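Local coordinates for protein arginine N-methyltransferase SFM1 (Saccharomyces cerevisiae, PDB 5C74), which monomethylates a single arginine of ribosomal protein S3, using S-adenosyl-L-methionine as the methyl donor, at residues I89-E94 and Q148-D153; R79-D84 and I129-G134; T140-R145 and F180-D185; L74-R79 and K98-V103. All coordinates share one frame; numbering follows the deposited sequence.

Interaction 1: residues I89-E94 and Q148-D153; sequences IDLQPE and QLIIKD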
loop_
_atom_site.group_PDB
_atom_site.type_symbol
_atom_site.label_atom_id
_atom_site.label_comp_id
_atom_site.label_asym_id
_atom_site.label_seq_id
_atom_site.Cartn_x
_atom_site.Cartn_y
_atom_site.Cartn_z
ATOM N N ILE A 89 -3.323 11.304 29.227
ATOM C CA ILE A 89 -4.423 10.550 29.817
ATOM C C ILE A 89 -4.712 9.299 28.979
ATOM O O ILE A 89 -5.060 9.417 27.812
ATOM C CB ILE A 89 -5.707 11.410 29.917
ATOM C CG1 ILE A 89 -5.469 12.610 30.841
ATOM C CG2 ILE A 89 -6.857 10.567 30.408
ATOM C CD1 ILE A 89 -6.639 13.566 30.926
ATOM N N ASP A 90 -4.556 8.109 29.561
ATOM C CA ASP A 90 -4.901 6.877 28.853
ATOM C C ASP A 90 -6.407 6.700 28.778
ATOM O O ASP A 90 -7.126 7.063 29.705
ATOM C CB ASP A 90 -4.302 5.644 29.537
ATOM C CG ASP A 90 -2.840 5.432 29.206
ATOM O OD1 ASP A 90 -2.385 5.840 28.116
ATOM O OD2 ASP A 90 -2.136 4.859 30.061
ATOM N N LEU A 91 -6.872 6.108 27.686
ATOM C CA LEU A 91 -8.254 5.650 27.593
ATOM C C LEU A 91 -8.534 4.692 28.741
ATOM O O LEU A 91 -7.731 3.799 29.012
ATOM C CB LEU A 91 -8.495 4.956 26.250
ATOM C CG LEU A 91 -9.940 4.672 25.854
ATOM C CD1 LEU A 91 -10.658 5.979 25.537
ATOM C CD2 LEU A 91 -9.976 3.735 24.644
ATOM N N GLN A 92 -9.648 4.907 29.440
ATOM C CA GLN A 92 -10.019 4.067 30.589
ATOM C C GLN A 92 -11.417 3.511 30.387
ATOM O O GLN A 92 -12.188 4.061 29.605
ATOM C CB GLN A 92 -9.987 4.867 31.903
ATOM C CG GLN A 92 -8.618 5.269 32.388
ATOM C CD GLN A 92 -8.711 6.022 33.701
ATOM O OE1 GLN A 92 -8.956 7.229 33.724
ATOM N NE2 GLN A 92 -8.546 5.305 34.802
ATOM N N PRO A 93 -11.778 2.449 31.133
ATOM C CA PRO A 93 -13.142 1.924 31.004
ATOM C C PRO A 93 -14.238 2.967 31.253
ATOM O O PRO A 93 -15.293 2.900 30.611
ATOM C CB PRO A 93 -13.188 0.819 32.069
ATOM C CG PRO A 93 -11.779 0.345 32.142
ATOM C CD PRO A 93 -10.954 1.604 32.017
ATOM N N GLU A 94 -13.995 3.929 32.140
ATOM C CA GLU A 94 -15.003 4.959 32.413
ATOM C C GLU A 94 -15.267 5.865 31.213
ATOM O O GLU A 94 -16.298 6.533 31.160
ATOM C CB GLU A 94 -14.599 5.834 33.604
ATOM C CG GLU A 94 -14.087 5.065 34.803
ATOM C CD GLU A 94 -12.604 4.798 34.688
ATOM O OE1 GLU A 94 -11.825 5.776 34.743
ATOM O OE2 GLU A 94 -12.225 3.623 34.511
ATOM N N GLN A 148 -11.263 -2.006 22.265
ATOM C CA GLN A 148 -12.413 -2.866 22.533
ATOM C C GLN A 148 -12.339 -3.461 23.941
ATOM O O GLN A 148 -13.336 -3.519 24.665
ATOM C CB GLN A 148 -12.502 -3.984 21.487
ATOM C CG GLN A 148 -12.868 -3.488 20.106
ATOM C CD GLN A 148 -14.354 -3.226 19.982
ATOM O OE1 GLN A 148 -14.803 -2.081 20.039
ATOM N NE2 GLN A 148 -15.127 -4.289 19.830
ATOM N N LEU A 149 -11.160 -3.925 24.321
ATOM C CA LEU A 149 -10.979 -4.508 25.645
ATOM C C LEU A 149 -11.304 -3.482 26.732
ATOM O O LEU A 149 -11.929 -3.804 27.750
ATOM C CB LEU A 149 -9.535 -5.028 25.800
ATOM C CG LEU A 149 -9.174 -6.249 24.940
ATOM C CD1 LEU A 149 -7.651 -6.508 24.921
ATOM C CD2 LEU A 149 -9.909 -7.457 25.491
ATOM N N ILE A 150 -10.893 -2.238 26.503
ATOM C CA ILE A 150 -11.061 -1.184 27.507
ATOM C C ILE A 150 -12.509 -0.691 27.561
ATOM O O ILE A 150 -13.102 -0.594 28.636
ATOM C CB ILE A 150 -10.105 0.005 27.216
ATOM C CG1 ILE A 150 -8.653 -0.416 27.433
ATOM C CG2 ILE A 150 -10.407 1.204 28.094
ATOM C CD1 ILE A 150 -7.639 0.625 26.928
ATOM N N ILE A 151 -13.090 -0.436 26.392
ATOM C CA ILE A 151 -14.371 0.243 26.290
ATOM C C ILE A 151 -15.539 -0.744 26.315
ATOM O O ILE A 151 -16.556 -0.514 26.983
ATOM C CB ILE A 151 -14.420 1.107 25.007
ATOM C CG1 ILE A 151 -13.378 2.228 25.087
ATOM C CG2 ILE A 151 -15.791 1.729 24.810
ATOM C CD1 ILE A 151 -13.651 3.267 26.178
ATOM N N LYS A 152 -15.393 -1.851 25.598
ATOM C CA LYS A 152 -16.462 -2.844 25.556
ATOM C C LYS A 152 -16.400 -3.786 26.746
ATOM O O LYS A 152 -17.410 -3.986 27.428
ATOM C CB LYS A 152 -16.415 -3.638 24.248
ATOM C CG LYS A 152 -17.362 -4.837 24.220
ATOM C CD LYS A 152 -17.346 -5.509 22.850
ATOM C CE LYS A 152 -17.739 -6.980 22.961
ATOM N NZ LYS A 152 -16.589 -7.808 23.404
ATOM N N ASP A 153 -15.231 -4.362 27.015
ATOM C CA ASP A 153 -15.116 -5.350 28.083
ATOM C C ASP A 153 -14.792 -4.732 29.442
ATOM O O ASP A 153 -14.855 -5.423 30.455
ATOM C CB ASP A 153 -14.044 -6.388 27.744
ATOM C CG ASP A 153 -14.444 -7.276 26.573
ATOM O OD1 ASP A 153 -15.645 -7.278 26.202
ATOM O OD2 ASP A 153 -13.560 -7.970 26.030
#
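L91 and I151 meet at about a right angle: CD2 of the leucine lies 3.7 Å from CG1 of the isoleucine. With CG anti to the backbone N (chi1 -168°), L91 sends its branched end towards the helix, and the terminal CD1 of I151 comes in beside the fork at CG. I150 works differently, because its target is mainly backbone. Its CG2 presses against the peptide link between Q92 and P93, 3.4 Å from Q92 C, while the other branch ends with CD1 3.8 Å from L91 O. A beta-branched residue suits this place, one branch resting on the link and the other reaching back along the loop. P93 completes the fit. Its CD lies 4.0 Å from I150 CG2, and its CA makes a bent CA-H...O contact with the I150 carbonyl, 3.5 Å from P93 CA to I150 O. Proline is apt here, since it has no backbone N-H to bury against a methyl group and its fixed phi suits the 3-10 turn that starts at this residue. The contact is mostly packing of apolar side chains on each other and on the loop backbone; Q92, whose CB points away from the helix, takes part through its backbone. It lays the loop between strands 80-83 and 101-104 across the C-terminal part of helix 140-151. Such a loop wrapped over a later helix is consistent with the knotted alpha/beta fold of the SPOUT methyltransferases.

Interaction 2: residues R79-D84 and I129-G134; sequences RVCLLD and ISRRLG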
loop_
_atom_site.group_PDB
_atom_site.type_symbol
_atom_site.label_atom_id
_atom_site.label_comp_id
_atom_site.label_asym_id
_atom_site.label_seq_id
_atom_site.Cartn_x
_atom_site.Cartn_y
_atom_site.Cartn_z
ATOM N N ARG A 79 -17.615 14.016 21.889
ATOM C CA ARG A 79 -17.864 12.579 21.998
ATOM C C ARG A 79 -17.070 11.800 20.951
ATOM O O ARG A 79 -17.348 10.627 20.696
ATOM C CB ARG A 79 -19.367 12.273 21.870
ATOM C CG ARG A 79 -20.212 13.008 22.921
ATOM C CD ARG A 79 -21.634 12.428 23.015
ATOM N NE ARG A 79 -21.571 10.979 23.163
ATOM C CZ ARG A 79 -21.462 10.345 24.330
ATOM N NH1 ARG A 79 -21.456 11.030 25.471
ATOM N NH2 ARG A 79 -21.386 9.019 24.358
ATOM N N VAL A 80 -16.078 12.456 20.356
ATOM C CA VAL A 80 -15.176 11.771 19.427
ATOM C C VAL A 80 -13.763 11.787 19.999
ATOM O O VAL A 80 -13.204 12.853 20.251
ATOM C CB VAL A 80 -15.203 12.433 18.032
ATOM C CG1 VAL A 80 -14.267 11.712 17.092
ATOM C CG2 VAL A 80 -16.645 12.440 17.464
ATOM N N CYS A 81 -13.205 10.602 20.220
ATOM C CA CYS A 81 -11.886 10.456 20.809
ATOM C C CYS A 81 -10.812 10.397 19.734
ATOM O O CYS A 81 -10.971 9.721 18.720
ATOM C CB CYS A 81 -11.830 9.195 21.678
ATOM S SG CYS A 81 -10.211 8.949 22.438
ATOM N N LEU A 82 -9.716 11.112 19.945
ATOM C CA LEU A 82 -8.609 11.046 19.002
ATOM C C LEU A 82 -7.429 10.341 19.662
ATOM O O LEU A 82 -6.981 10.757 20.726
ATOM C CB LEU A 82 -8.205 12.446 18.540
ATOM C CG LEU A 82 -6.957 12.524 17.656
ATOM C CD1 LEU A 82 -7.240 11.957 16.242
ATOM C CD2 LEU A 82 -6.476 13.963 17.579
ATOM N N LEU A 83 -6.950 9.259 19.056
ATOM C CA LEU A 83 -5.700 8.649 19.514
ATOM C C LEU A 83 -4.604 9.686 19.406
ATOM O O LEU A 83 -4.367 10.244 18.336
ATOM C CB LEU A 83 -5.319 7.416 18.693
ATOM C CG LEU A 83 -3.954 6.836 19.111
ATOM C CD1 LEU A 83 -4.022 6.322 20.557
ATOM C CD2 LEU A 83 -3.478 5.737 18.163
ATOM N N ASP A 84 -3.936 9.956 20.516
ATOM C CA ASP A 84 -2.976 11.048 20.539
ATOM C C ASP A 84 -1.750 10.610 21.350
ATOM O O ASP A 84 -1.802 10.569 22.572
ATOM C CB ASP A 84 -3.634 12.297 21.138
ATOM C CG ASP A 84 -2.756 13.545 21.059
ATOM O OD1 ASP A 84 -1.573 13.456 20.656
ATOM O OD2 ASP A 84 -3.260 14.629 21.432
ATOM N N ILE A 129 -11.503 14.893 21.616
ATOM C CA ILE A 129 -10.844 14.767 22.916
ATOM C C ILE A 129 -9.710 13.755 22.785
ATOM O O ILE A 129 -9.929 12.624 22.355
ATOM C CB ILE A 129 -11.835 14.305 24.018
ATOM C CG1 ILE A 129 -13.014 15.277 24.138
ATOM C CG2 ILE A 129 -11.114 14.144 25.363
ATOM C CD1 ILE A 129 -12.646 16.618 24.720
ATOM N N SER A 130 -8.494 14.161 23.138
ATOM C CA SER A 130 -7.329 13.294 23.014
ATOM C C SER A 130 -7.263 12.218 24.103
ATOM O O SER A 130 -7.548 12.489 25.274
ATOM C CB SER A 130 -6.043 14.132 23.067
ATOM O OG SER A 130 -5.881 14.927 21.903
ATOM N N ARG A 131 -6.873 11.009 23.711
ATOM C CA ARG A 131 -6.502 9.955 24.657
ATOM C C ARG A 131 -5.285 9.207 24.166
ATOM O O ARG A 131 -5.102 9.030 22.965
ATOM C CB ARG A 131 -7.635 8.957 24.866
ATOM C CG ARG A 131 -8.795 9.497 25.693
ATOM C CD ARG A 131 -8.400 9.712 27.139
ATOM N NE ARG A 131 -9.581 9.971 27.965
ATOM C CZ ARG A 131 -10.023 11.186 28.258
ATOM N NH1 ARG A 131 -9.389 12.252 27.778
ATOM N NH2 ARG A 131 -11.110 11.335 29.014
ATOM N N ARG A 132 -4.469 8.748 25.109
ATOM C CA ARG A 132 -3.353 7.861 24.812
ATOM C C ARG A 132 -3.780 6.401 24.962
ATOM O O ARG A 132 -4.731 6.107 25.677
ATOM C CB ARG A 132 -2.176 8.169 25.766
ATOM C CG ARG A 132 -0.838 7.633 25.317
ATOM C CD ARG A 132 0.249 7.939 26.354
ATOM N NE ARG A 132 0.027 7.218 27.609
ATOM C CZ ARG A 132 0.955 7.045 28.547
ATOM N NH1 ARG A 132 2.178 7.534 28.374
ATOM N NH2 ARG A 132 0.666 6.375 29.657
ATOM N N LEU A 133 -3.082 5.487 24.290
ATOM C CA LEU A 133 -3.227 4.060 24.577
ATOM C C LEU A 133 -1.874 3.494 25.019
ATOM O O LEU A 133 -1.255 2.710 24.297
ATOM C CB LEU A 133 -3.733 3.283 23.355
ATOM C CG LEU A 133 -5.181 3.423 22.901
ATOM C CD1 LEU A 133 -5.381 2.615 21.597
ATOM C CD2 LEU A 133 -6.160 2.956 23.982
ATOM N N GLY A 134 -1.416 3.904 26.196
ATOM C CA GLY A 134 -0.123 3.459 26.698
ATOM C C GLY A 134 1.031 4.163 26.016
ATOM O O GLY A 134 0.833 4.957 25.100
#
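S130 OG donates to D84 OD2 at 2.7 Å, using the anti lone pair of the carboxylate. Beside this bond the backbones pair as parallel strands: I129 N gives to V80 O, L82 N to I129 O at 2.9 Å, R131 N to L82 O, and D84 N to R131 O. C81, a small residue, brings its sulfur against the aliphatic root of R131, SG lying 3.5 Å from CB. Further on, L83 CD1 packs 3.9 Å from L133 CG, the two leucines crossing at about a right angle. Strand 128-131 is the outermost strand on this side of the six-stranded parallel sheet, a Rossmann-like core of the SPOUT kind. The second shell holds the polar ends: K121 NZ also bonds S130 OG, and R86 N occupies D84 OD1. Replacing D84 by an alanine would probably leave the S130 hydroxyl and the N-H of R86 without their carboxylate acceptor. R131 is bent at chi2 (-69°), which brings NH1 back to S130 O, and its NE makes a salt bridge to D95, while R132 pairs with D90.

Interaction 3: residues T140-R145 and F180-D185; sequences TDTAIR and FRYVLD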
loop_
_atom_site.group_PDB
_atom_site.type_symbol
_atom_site.label_atom_id
_atom_site.label_comp_id
_atom_site.label_asym_id
_atom_site.label_seq_id
_atom_site.Cartn_x
_atom_site.Cartn_y
_atom_site.Cartn_z
ATOM N N THR A 140 -2.423 -0.669 13.995
ATOM C CA THR A 140 -3.781 -0.175 14.077
ATOM C C THR A 140 -4.755 -1.252 14.557
ATOM O O THR A 140 -5.632 -0.979 15.381
ATOM C CB THR A 140 -4.231 0.365 12.736
ATOM O OG1 THR A 140 -3.265 1.320 12.300
ATOM C CG2 THR A 140 -5.588 1.048 12.889
ATOM N N ASP A 141 -4.607 -2.475 14.062
ATOM C CA ASP A 141 -5.511 -3.540 14.507
ATOM C C ASP A 141 -5.329 -3.862 15.990
ATOM O O ASP A 141 -6.299 -4.185 16.677
ATOM C CB ASP A 141 -5.325 -4.802 13.677
ATOM C CG ASP A 141 -3.948 -5.381 13.815
ATOM O OD1 ASP A 141 -2.990 -4.704 13.388
ATOM O OD2 ASP A 141 -3.827 -6.509 14.338
ATOM N N THR A 142 -4.101 -3.757 16.487
ATOM C CA THR A 142 -3.844 -3.965 17.920
ATOM C C THR A 142 -4.488 -2.842 18.754
ATOM O O THR A 142 -5.084 -3.093 19.819
ATOM C CB THR A 142 -2.337 -4.019 18.232
ATOM O OG1 THR A 142 -1.762 -5.187 17.632
ATOM C CG2 THR A 142 -2.130 -4.095 19.744
ATOM N N ALA A 143 -4.373 -1.608 18.264
ATOM C CA ALA A 143 -4.934 -0.454 18.962
ATOM C C ALA A 143 -6.446 -0.597 19.067
ATOM O O ALA A 143 -7.035 -0.281 20.104
ATOM C CB ALA A 143 -4.578 0.851 18.256
ATOM N N ILE A 144 -7.064 -1.069 17.991
ATOM C CA ILE A 144 -8.502 -1.270 17.986
ATOM C C ILE A 144 -8.873 -2.422 18.915
ATOM O O ILE A 144 -9.833 -2.308 19.672
ATOM C CB ILE A 144 -9.028 -1.500 16.558
ATOM C CG1 ILE A 144 -8.906 -0.174 15.794
ATOM C CG2 ILE A 144 -10.497 -2.007 16.588
ATOM C CD1 ILE A 144 -9.424 -0.194 14.380
ATOM N N ARG A 145 -8.098 -3.508 18.913
ATOM C CA ARG A 145 -8.391 -4.591 19.858
ATOM C C ARG A 145 -8.292 -4.076 21.292
ATOM O O ARG A 145 -9.124 -4.392 22.145
ATOM C CB ARG A 145 -7.441 -5.782 19.673
ATOM C CG ARG A 145 -7.640 -6.877 20.704
ATOM C CD ARG A 145 -6.868 -8.133 20.325
ATOM N NE ARG A 145 -7.465 -8.746 19.156
ATOM C CZ ARG A 145 -8.486 -9.592 19.224
ATOM N NH1 ARG A 145 -8.987 -9.938 20.408
ATOM N NH2 ARG A 145 -8.990 -10.102 18.118
ATOM N N PHE A 180 6.494 -3.169 17.990
ATOM C CA PHE A 180 5.198 -2.711 18.456
ATOM C C PHE A 180 4.822 -3.467 19.699
ATOM O O PHE A 180 5.387 -4.519 19.994
ATOM C CB PHE A 180 4.119 -2.920 17.389
ATOM C CG PHE A 180 4.422 -2.228 16.107
ATOM C CD1 PHE A 180 4.103 -0.886 15.944
ATOM C CD2 PHE A 180 5.041 -2.904 15.072
ATOM C CE1 PHE A 180 4.404 -0.226 14.752
ATOM C CE2 PHE A 180 5.344 -2.251 13.889
ATOM C CZ PHE A 180 5.025 -0.912 13.733
ATOM N N ARG A 181 3.845 -2.926 20.411
ATOM C CA ARG A 181 3.251 -3.619 21.525
ATOM C C ARG A 181 2.044 -4.373 20.985
ATOM O O ARG A 181 1.208 -3.774 20.303
ATOM C CB ARG A 181 2.844 -2.618 22.610
ATOM C CG ARG A 181 1.929 -3.189 23.682
ATOM C CD ARG A 181 1.749 -2.165 24.812
ATOM N NE ARG A 181 2.955 -2.065 25.628
ATOM C CZ ARG A 181 3.216 -1.081 26.488
ATOM N NH1 ARG A 181 2.371 -0.063 26.642
ATOM N NH2 ARG A 181 4.349 -1.115 27.186
ATOM N N TYR A 182 1.965 -5.676 21.270
ATOM C CA TYR A 182 0.849 -6.503 20.799
ATOM C C TYR A 182 0.051 -7.090 21.960
ATOM O O TYR A 182 0.598 -7.330 23.034
ATOM C CB TYR A 182 1.345 -7.658 19.924
ATOM C CG TYR A 182 1.934 -7.258 18.591
ATOM C CD1 TYR A 182 3.266 -6.875 18.492
ATOM C CD2 TYR A 182 1.168 -7.284 17.428
ATOM C CE1 TYR A 182 3.828 -6.520 17.263
ATOM C CE2 TYR A 182 1.723 -6.933 16.191
ATOM C CZ TYR A 182 3.051 -6.552 16.123
ATOM O OH TYR A 182 3.611 -6.203 14.907
ATOM N N VAL A 183 -1.229 -7.357 21.729
ATOM C CA VAL A 183 -2.049 -8.062 22.717
ATOM C C VAL A 183 -1.733 -9.549 22.630
ATOM O O VAL A 183 -1.591 -10.083 21.530
ATOM C CB VAL A 183 -3.569 -7.835 22.466
ATOM C CG1 VAL A 183 -4.416 -8.680 23.425
ATOM C CG2 VAL A 183 -3.909 -6.349 22.598
ATOM N N LEU A 184 -1.618 -10.210 23.778
ATOM C CA LEU A 184 -1.387 -11.646 23.812
ATOM C C LEU A 184 -2.680 -12.443 23.726
ATOM O O LEU A 184 -3.695 -12.049 24.317
ATOM C CB LEU A 184 -0.656 -12.023 25.090
ATOM C CG LEU A 184 0.815 -11.605 25.111
ATOM C CD1 LEU A 184 1.400 -11.876 26.480
ATOM C CD2 LEU A 184 1.593 -12.366 24.023
ATOM N N ASP A 185 -2.639 -13.573 23.027
ATOM C CA ASP A 185 -3.743 -14.524 23.100
ATOM C C ASP A 185 -3.570 -15.385 24.347
ATOM O O ASP A 185 -2.631 -15.188 25.125
ATOM C CB ASP A 185 -3.857 -15.378 21.819
ATOM C CG ASP A 185 -2.664 -16.325 21.584
ATOM O OD1 ASP A 185 -1.907 -16.664 22.519
ATOM O OD2 ASP A 185 -2.509 -16.758 20.419
HETATM O O HOH W 1 -2.213 -7.481 18.974
HETATM O O HOH W 2 0.866 -3.916 17.561
#
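T142 faces strand 181-183 with both of its branches. Its methyl CG2, anti to the backbone N, lies 3.4 Å from R181 O and 4.0 Å from V183 CG2. The hydroxyl, on the other branch, comes obliquely to the Y182 ring, 3.6 Å from OG1 to CD2, and works through two waters. One joins OG1 to V183 N, which donates to it at 2.9 Å; the other, also bonded to OG1, donates to R181 O at 2.8 Å and sits over the centre of the tyrosine ring. T139 OG1 is a further partner of this hydroxyl. Threonine thus serves both needs, apolar towards valine and polar towards the strand's backbone. The contact joins two parts of an alpha/beta fold: helix 140-151, whose A143 and I144 pack on F104 of the parallel sheet, here meets an edge strand of the small antiparallel sheet. A valine at T142 would probably leave the two waters without their anchor on the helix, weakening the bridge to V183 N and R181 O. One turn on, R145 lies across V183 at about a right angle. Its extended aliphatic part brings CD to 3.9 Å from V183 CB; the side chain also packs on E26 of helix 14-27.

Interaction 4: residues L74-R79 and K98-V103; sequences LLKDGR and KFDYFV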
loop_
_atom_site.group_PDB
_atom_site.type_symbol
_atom_site.label_atom_id
_atom_site.label_comp_id
_atom_site.label_asym_id
_atom_site.label_seq_id
_atom_site.Cartn_x
_atom_site.Cartn_y
_atom_site.Cartn_z
ATOM N N LEU A 74 -24.701 10.327 14.754
ATOM C CA LEU A 74 -23.961 11.564 14.487
ATOM C C LEU A 74 -22.668 11.637 15.285
ATOM O O LEU A 74 -22.636 11.214 16.433
ATOM C CB LEU A 74 -24.821 12.783 14.816
ATOM C CG LEU A 74 -26.036 13.008 13.916
ATOM C CD1 LEU A 74 -26.819 14.222 14.389
ATOM C CD2 LEU A 74 -25.590 13.170 12.457
ATOM N N LEU A 75 -21.609 12.172 14.673
ATOM C CA LEU A 75 -20.413 12.566 15.421
ATOM C C LEU A 75 -20.754 13.809 16.233
ATOM O O LEU A 75 -21.050 14.873 15.675
ATOM C CB LEU A 75 -19.224 12.854 14.498
ATOM C CG LEU A 75 -18.357 11.686 14.027
ATOM C CD1 LEU A 75 -19.143 10.711 13.175
ATOM C CD2 LEU A 75 -17.162 12.236 13.241
ATOM N N LYS A 76 -20.717 13.679 17.551
ATOM C CA LYS A 76 -21.109 14.784 18.413
ATOM C C LYS A 76 -19.905 15.429 19.069
ATOM O O LYS A 76 -18.950 14.748 19.439
ATOM C CB LYS A 76 -22.097 14.285 19.471
ATOM C CG LYS A 76 -23.463 13.929 18.893
ATOM C CD LYS A 76 -24.371 13.302 19.948
ATOM C CE LYS A 76 -23.894 11.908 20.341
ATOM N NZ LYS A 76 -24.111 10.925 19.236
ATOM N N ASP A 77 -19.944 16.748 19.200
ATOM C CA ASP A 77 -18.829 17.467 19.794
ATOM C C ASP A 77 -18.500 16.921 21.184
ATOM O O ASP A 77 -19.392 16.702 22.015
ATOM C CB ASP A 77 -19.138 18.966 19.855
ATOM C CG ASP A 77 -19.092 19.631 18.480
ATOM O OD1 ASP A 77 -18.635 18.993 17.500
ATOM O OD2 ASP A 77 -19.497 20.809 18.384
ATOM N N GLY A 78 -17.214 16.663 21.408
ATOM C CA GLY A 78 -16.736 16.147 22.674
ATOM C C GLY A 78 -16.957 14.658 22.851
ATOM O O GLY A 78 -16.524 14.087 23.848
ATOM N N ARG A 79 -17.615 14.016 21.889
ATOM C CA ARG A 79 -17.864 12.579 21.998
ATOM C C ARG A 79 -17.070 11.800 20.951
ATOM O O ARG A 79 -17.348 10.627 20.696
ATOM C CB ARG A 79 -19.367 12.273 21.870
ATOM C CG ARG A 79 -20.212 13.008 22.921
ATOM C CD ARG A 79 -21.634 12.428 23.015
ATOM N NE ARG A 79 -21.571 10.979 23.163
ATOM C CZ ARG A 79 -21.462 10.345 24.330
ATOM N NH1 ARG A 79 -21.456 11.030 25.471
ATOM N NH2 ARG A 79 -21.386 9.019 24.358
ATOM N N LYS A 98 -18.416 8.277 27.364
ATOM C CA LYS A 98 -18.041 9.605 26.885
ATOM C C LYS A 98 -17.920 9.687 25.374
ATOM O O LYS A 98 -18.135 10.752 24.787
ATOM C CB LYS A 98 -16.694 10.038 27.490
ATOM C CG LYS A 98 -16.700 10.296 29.004
ATOM C CD LYS A 98 -15.370 10.922 29.438
ATOM C CE LYS A 98 -15.359 11.295 30.919
ATOM N NZ LYS A 98 -15.156 10.116 31.800
ATOM N N PHE A 99 -17.526 8.575 24.762
ATOM C CA PHE A 99 -17.112 8.557 23.354
ATOM C C PHE A 99 -17.932 7.588 22.513
ATOM O O PHE A 99 -18.215 6.472 22.952
ATOM C CB PHE A 99 -15.634 8.169 23.245
ATOM C CG PHE A 99 -14.699 9.088 23.989
ATOM C CD1 PHE A 99 -14.757 10.462 23.811
ATOM C CD2 PHE A 99 -13.759 8.568 24.869
ATOM C CE1 PHE A 99 -13.892 11.309 24.495
ATOM C CE2 PHE A 99 -12.892 9.401 25.554
ATOM C CZ PHE A 99 -12.958 10.774 25.372
ATOM N N ASP A 100 -18.278 8.005 21.294
ATOM C CA ASP A 100 -18.984 7.146 20.344
ATOM C C ASP A 100 -18.060 6.695 19.212
ATOM O O ASP A 100 -18.267 5.632 18.625
ATOM C CB ASP A 100 -20.184 7.881 19.758
ATOM C CG ASP A 100 -21.108 8.410 20.832
ATOM O OD1 ASP A 100 -21.406 7.643 21.759
ATOM O OD2 ASP A 100 -21.505 9.587 20.762
ATOM N N TYR A 101 -17.043 7.517 18.931
ATOM C CA TYR A 101 -16.074 7.267 17.859
ATOM C C TYR A 101 -14.655 7.399 18.370
ATOM O O TYR A 101 -14.388 8.196 19.262
ATOM C CB TYR A 101 -16.271 8.251 16.701
ATOM C CG TYR A 101 -17.555 8.005 15.948
ATOM C CD1 TYR A 101 -17.591 7.110 14.889
ATOM C CD2 TYR A 101 -18.727 8.669 16.295
ATOM C CE1 TYR A 101 -18.771 6.883 14.174
ATOM C CE2 TYR A 101 -19.917 8.443 15.597
ATOM C CZ TYR A 101 -19.924 7.548 14.541
ATOM O OH TYR A 101 -21.086 7.322 13.850
ATOM N N PHE A 102 -13.753 6.627 17.768
ATOM C CA PHE A 102 -12.333 6.646 18.101
ATOM C C PHE A 102 -11.601 6.840 16.783
ATOM O O PHE A 102 -11.814 6.079 15.843
ATOM C CB PHE A 102 -11.909 5.337 18.772
ATOM C CG PHE A 102 -10.512 5.366 19.330
ATOM C CD1 PHE A 102 -9.425 5.022 18.539
ATOM C CD2 PHE A 102 -10.288 5.727 20.647
ATOM C CE1 PHE A 102 -8.139 5.037 19.056
ATOM C CE2 PHE A 102 -8.992 5.741 21.168
ATOM C CZ PHE A 102 -7.927 5.399 20.369
ATOM N N VAL A 103 -10.767 7.870 16.714
ATOM C CA VAL A 103 -10.175 8.297 15.443
ATOM C C VAL A 103 -8.663 8.065 15.392
ATOM O O VAL A 103 -7.950 8.412 16.321
ATOM C CB VAL A 103 -10.449 9.786 15.202
ATOM C CG1 VAL A 103 -9.770 10.259 13.928
ATOM C CG2 VAL A 103 -11.963 10.042 15.150
HETATM O O HOH W 3 -20.406 11.063 18.588
HETATM O O HOH W 4 -17.845 13.158 26.311
#
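R79 crosses the K98-D100 backbone and ends in a salt bridge with the carboxylate of D100. Its CB lies 3.5 Å from K98 O, and CG stays beside the same oxygen. CD approaches D100 OD2, and the bend at chi3 (51°) then brings NE onto that atom at 2.8 Å, in a nearly straight bond. CZ has K98 O over its face, so the carbonyl dipole probably adds to the hold on the cation. NH1 bonds to T97 O, and NH2 reaches D100 OD1 at 2.9 Å. The grip is side-on, one nitrogen to each oxygen, with the two planes 38° apart; arginine suits a place where its flat group must serve an acid and a carbonyl together. K76, which also pairs with E73, joins this salt-bridge network through a long, weak bond from NZ to D100 OD2, 3.3 Å away, and a water ties that oxygen to L74 O and K76 N. The backbone is joined as well, D100 N giving to R79 O at 2.8 Å. G78, with positive phi, fits the third position of the type II turn from K76 to R79. Nearby, L75 CD1 sits over the Y101 ring in a CH-pi contact, 3.6 Å from the ring centroid. This turn follows helix 65-68, whose N66 accepts from L75 N, and leads into strand 80-83, while D100 stands just before strand 101-104, which runs between strands 2-6 and 80-83.

Overall arrangement
Interactions 2 and 4 share R79 and the parallel sheet, where strands 80-83 and 101-104 are neighbours; their centres are about 10 Å apart. Interaction 1 lies about 11 Å from interaction 2, centre to centre, and L91 joins them by packing on L133. Interactions 1 and 3 both use helix 140-151, the former near its end and the latter at its start. Interaction 3, about 22 Å from interaction 4 between centres, packs the helix beside the parallel sheet against the antiparallel one. Along the sequence, interaction 1 crosses each of the other three, and interactions 2 and 4 cross each other, both closing before interaction 3 opens, which is consistent with the knotted SPOUT fold.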